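Local coordinates for beta-N-acetylglucosaminidase-like protein Glycoside hydrolase family 20 (Flavobacterium johnsoniae, PDB 6YHH) that probably removes terminal N-acetylglucosamine units from chitin-derived oligosaccharides, as a family 20 beta-N-acetylhexosaminidase of a chitin-degrading bacterium, at residues G84-Y89 with Y219-G224; A113-E118 with A172-V177. One frame throughout, in Å; residues are numbered along the deposited sequence.

Interaction 1: residues G84-Y89 with Y219-G224; sequences GKIGLY and YADERG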
# COMPACT_ATOMS: atom_id res chain seq x y z
N GLY A 84 19.49 23.42 8.56
CA GLY A 84 20.00 22.67 7.44
C GLY A 84 19.43 23.22 6.17
O GLY A 84 18.35 23.84 6.18
N LYS A 85 20.16 23.00 5.09
CA LYS A 85 19.69 23.33 3.74
C LYS A 85 19.70 22.04 2.91
O LYS A 85 20.53 21.19 3.12
CB LYS A 85 20.63 24.34 3.08
CG LYS A 85 20.80 25.70 3.78
CD LYS A 85 21.61 26.67 2.91
CE LYS A 85 23.08 26.32 2.78
N ILE A 86 18.80 21.93 1.96
CA ILE A 86 18.70 20.70 1.10
C ILE A 86 19.76 20.96 0.01
O ILE A 86 19.70 21.99 -0.63
CB ILE A 86 17.27 20.54 0.53
CG1 ILE A 86 16.21 20.33 1.63
CG2 ILE A 86 17.22 19.41 -0.49
CD1 ILE A 86 16.44 19.15 2.56
N GLY A 87 20.62 20.00 -0.27
CA GLY A 87 21.59 20.22 -1.30
C GLY A 87 22.74 19.31 -0.95
O GLY A 87 22.69 18.49 0.01
N LEU A 88 23.83 19.52 -1.69
CA LEU A 88 25.04 18.79 -1.48
C LEU A 88 26.02 19.63 -0.57
O LEU A 88 25.81 20.85 -0.36
CB LEU A 88 25.73 18.66 -2.83
CG LEU A 88 24.94 17.99 -3.93
CD1 LEU A 88 25.88 17.85 -5.13
CD2 LEU A 88 24.42 16.66 -3.43
N TYR A 89 27.00 18.92 -0.05
CA TYR A 89 28.07 19.41 0.82
C TYR A 89 27.59 19.93 2.14
O TYR A 89 28.30 20.69 2.77
CB TYR A 89 28.83 20.54 0.12
CG TYR A 89 29.24 20.27 -1.29
CD1 TYR A 89 30.30 19.36 -1.54
CD2 TYR A 89 28.72 21.01 -2.33
CE1 TYR A 89 30.69 19.08 -2.82
CE2 TYR A 89 29.15 20.73 -3.70
CZ TYR A 89 30.12 19.76 -3.90
OH TYR A 89 30.62 19.53 -5.21
N TYR A 219 7.71 16.99 0.79
CA TYR A 219 7.73 15.77 1.60
C TYR A 219 9.19 15.34 1.71
O TYR A 219 9.67 14.95 2.79
CB TYR A 219 6.91 14.69 0.86
CG TYR A 219 6.64 13.44 1.60
CD1 TYR A 219 7.53 12.41 1.62
CD2 TYR A 219 5.43 13.26 2.28
CE1 TYR A 219 7.25 11.23 2.29
CE2 TYR A 219 5.13 12.12 2.98
CZ TYR A 219 6.02 11.07 2.96
OH TYR A 219 5.73 9.89 3.67
N ALA A 220 9.89 15.40 0.60
CA ALA A 220 11.33 15.03 0.55
C ALA A 220 12.17 15.97 1.45
O ALA A 220 13.05 15.56 2.18
CB ALA A 220 11.89 15.04 -0.86
N ASP A 221 11.92 17.24 1.32
CA ASP A 221 12.67 18.34 2.04
C ASP A 221 12.48 18.18 3.53
O ASP A 221 13.47 18.22 4.29
CB ASP A 221 12.11 19.72 1.50
CG ASP A 221 12.69 20.92 2.21
OD1 ASP A 221 12.92 20.83 3.46
OD2 ASP A 221 12.82 21.94 1.48
N GLU A 222 11.27 17.86 3.96
CA GLU A 222 10.99 17.58 5.33
C GLU A 222 11.83 16.42 5.85
O GLU A 222 12.12 16.36 7.03
CB GLU A 222 9.48 17.28 5.55
CG GLU A 222 8.60 18.51 5.46
CD GLU A 222 8.65 19.36 6.73
OE1 GLU A 222 8.02 18.97 7.71
OE2 GLU A 222 9.40 20.37 6.73
N ARG A 223 12.21 15.51 4.94
CA ARG A 223 13.01 14.33 5.32
C ARG A 223 14.45 14.42 4.92
O ARG A 223 15.21 13.44 4.99
CB ARG A 223 12.32 13.11 4.68
CG ARG A 223 11.04 12.79 5.41
CD ARG A 223 10.02 11.99 4.53
NE ARG A 223 8.76 11.70 5.17
CZ ARG A 223 7.78 12.59 5.36
NH1 ARG A 223 7.85 13.84 4.89
NH2 ARG A 223 6.68 12.24 5.97
N GLY A 224 14.93 15.65 4.65
CA GLY A 224 16.32 15.91 4.35
C GLY A 224 16.88 15.49 3.00
O GLY A 224 18.11 15.36 2.82
O HOH W 1 19.93 17.03 1.44
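Van der Waals contact of I86 with D221 and G224, at the C-terminal end of helix 210-222, makes up the direct part of this small interface, which buries 133 Å² over both sides. I86 lays its longer branch against both residues. I86 CG1 lies 3.6 Å from D221 CG, the carboxylate carbon, and I86 CD1 continues to the helix end, 3.7 Å from G224 CA. Two torsions set this course: CG1 is anti to the carbonyl carbon of I86 (chi1 -63°), and the bend at chi2 (-57°) turns CD1 onto the turn. The same methyl, I86 CD1, sits 3.6 Å from the carbonyl O of D221.

That carbonyl is already engaged in the helix end, D221 O accepting from G224 N at 3.0 Å. With A220 O bonded to I225 N, the pair forms a Schellman motif, and G224, at positive phi (73°), is its C-prime residue. I86 thus packs on the C-terminal cap of a helix of the catalytic TIM-barrel domain, whereas its own loop, between strands 76-80 and 94-99, belongs to the preceding GH20 domain.

Polar linkage is indirect. A water lies 2.8 Å from O of G224, in a geometry that fits donation to it, and accepts a weak bond from N of G87. The carboxylate of D221 finds its charged partner in R40 of helix 40-56, through a salt bridge from OD1; R40 also binds O of G84 and touches I86.

Interaction 2: residues A113-E118 with A172-V177; sequences ALHGLE and AMKMNV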
# COMPACT_ATOMS: atom_id res chain seq x y z
N ALA A 113 20.60 15.70 12.89
CA ALA A 113 19.67 15.19 13.91
C ALA A 113 18.65 14.19 13.35
O ALA A 113 18.35 13.22 14.00
CB ALA A 113 18.96 16.29 14.63
N LEU A 114 18.13 14.48 12.16
CA LEU A 114 17.22 13.53 11.49
C LEU A 114 17.91 12.18 11.31
O LEU A 114 17.34 11.14 11.52
CB LEU A 114 16.72 14.06 10.17
CG LEU A 114 15.76 15.22 10.29
CD1 LEU A 114 15.41 15.73 8.93
CD2 LEU A 114 14.51 14.87 11.07
N HIS A 115 19.17 12.20 10.90
CA HIS A 115 19.92 10.98 10.76
C HIS A 115 20.06 10.28 12.11
O HIS A 115 19.96 9.03 12.25
CB HIS A 115 21.34 11.23 10.17
CG HIS A 115 21.36 11.78 8.77
ND1 HIS A 115 20.45 11.41 7.78
CD2 HIS A 115 22.22 12.64 8.19
CE1 HIS A 115 20.76 12.04 6.65
NE2 HIS A 115 21.86 12.77 6.88
N GLY A 116 20.37 11.06 13.14
CA GLY A 116 20.57 10.44 14.44
C GLY A 116 19.36 9.77 14.99
O GLY A 116 19.47 8.78 15.73
N LEU A 117 18.16 10.31 14.65
CA LEU A 117 16.96 9.64 15.07
C LEU A 117 16.84 8.22 14.46
O LEU A 117 16.37 7.28 15.09
CB LEU A 117 15.74 10.46 14.69
CG LEU A 117 15.55 11.81 15.41
CD1 LEU A 117 14.41 12.54 14.70
CD2 LEU A 117 15.37 11.56 16.88
N GLU A 118 17.33 8.07 13.22
CA GLU A 118 17.32 6.74 12.57
C GLU A 118 18.27 5.80 13.24
O GLU A 118 17.97 4.65 13.45
CB GLU A 118 17.65 6.84 11.10
CG GLU A 118 16.64 7.70 10.33
CD GLU A 118 15.22 7.13 10.29
OE1 GLU A 118 15.01 5.92 10.59
OE2 GLU A 118 14.34 7.94 9.86
N ALA A 172 15.35 6.64 6.25
CA ALA A 172 15.65 5.61 7.21
C ALA A 172 17.04 5.06 7.05
O ALA A 172 17.69 4.62 8.05
CB ALA A 172 14.62 4.50 7.08
N MET A 173 17.52 5.09 5.81
CA MET A 173 18.88 4.58 5.47
C MET A 173 19.89 5.72 5.32
O MET A 173 20.99 5.50 4.79
CB MET A 173 18.81 3.78 4.19
CG MET A 173 17.91 2.54 4.28
SD MET A 173 18.11 1.53 5.77
CE MET A 173 19.91 1.31 5.62
N LYS A 174 19.53 6.93 5.71
CA LYS A 174 20.40 8.12 5.59
C LYS A 174 20.78 8.48 4.18
O LYS A 174 21.85 9.05 3.91
CB LYS A 174 21.62 7.99 6.47
CG LYS A 174 21.29 7.79 7.91
CD LYS A 174 22.54 7.85 8.80
CE LYS A 174 22.24 7.57 10.26
NZ LYS A 174 22.15 6.11 10.50
N MET A 175 19.92 8.10 3.21
CA MET A 175 20.11 8.51 1.83
C MET A 175 19.47 9.88 1.58
O MET A 175 18.43 10.17 2.16
CB MET A 175 19.54 7.44 0.89
CG MET A 175 20.29 6.17 1.05
SD MET A 175 19.53 4.82 0.05
CE MET A 175 19.88 5.35 -1.64
N ASN A 176 20.11 10.71 0.77
CA ASN A 176 19.71 12.13 0.65
C ASN A 176 19.45 12.65 -0.69
O ASN A 176 19.21 13.87 -0.82
CB ASN A 176 20.74 13.04 1.33
CG ASN A 176 22.10 12.98 0.68
OD1 ASN A 176 22.37 12.14 -0.20
ND2 ASN A 176 22.94 13.90 1.05
N VAL A 177 19.41 11.79 -1.72
CA VAL A 177 19.09 12.21 -3.08
C VAL A 177 18.06 11.26 -3.68
O VAL A 177 18.20 10.01 -3.64
CB VAL A 177 20.30 12.27 -3.98
CG1 VAL A 177 19.92 12.58 -5.38
CG2 VAL A 177 21.39 13.23 -3.46
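H115 and K174 meet with their side chains slanted across one another, the aliphatic part of the lysine running past the ring and CB of the histidine. K174 CG approaches the ring obliquely, 3.7 Å from ND1 of H115, and farther along the chain K174 CD is 3.8 Å from CB of H115. The lysine stays extended through chi2 and chi3 and bends at its end (chi4 82°). There K174 CE comes within 3.4 Å of the carbonyl O of H115, while NZ turns to the hydroxyl of T119, the residue just beyond E118. The ring's other nitrogen, NE2, is hydrogen-bonded to E92, and W476 meets the ring edge-to-face, so the imidazole is held by contacts beyond K174 as well.

Three residues on, E118 points toward the other segment and folds at chi2 (-65°), which brings its carboxylate over the backbone of A172 rather than onto a polar group there. CD and OE1 of E118 each lie 3.5 Å from CA of A172, and OE1 of E118 is 3.8 Å from CB of A172. The buried charge is met by R51 of helix 40-56, whose NH2 forms a salt bridge with OE1.

K174, at positive phi (62°), is the C-prime residue of a Schellman motif: M175 N bonds to L170 O, and K174 N to A171 O. H115 and E118 thus set helix 110-123 of the N-terminal GH20 domain against the Schellman-capped end of helix 160-172, in the beta-alpha-beta unit (146-152, 160-172, 177-184) of the catalytic TIM barrel.

From the N terminus, the chain first supplies 84-89, in the loop after strand 76-80, and then 113-118 on helix 110-123, both in the N-terminal domain. It next enters the barrel, and 172-177, after helix 160-172, closes the inner loop as interaction 2. Helix 210-222 then delivers 219-224, closing the wider loop as interaction 1, so interaction 2 is nested within it. Both ties join the same two domains, each at the end of a barrel helix. Their centres are 10 Å apart, and they touch directly: G224 O lies 3.8 Å from N176 CB, and E222 O lies 3.8 Å from L114 CD1.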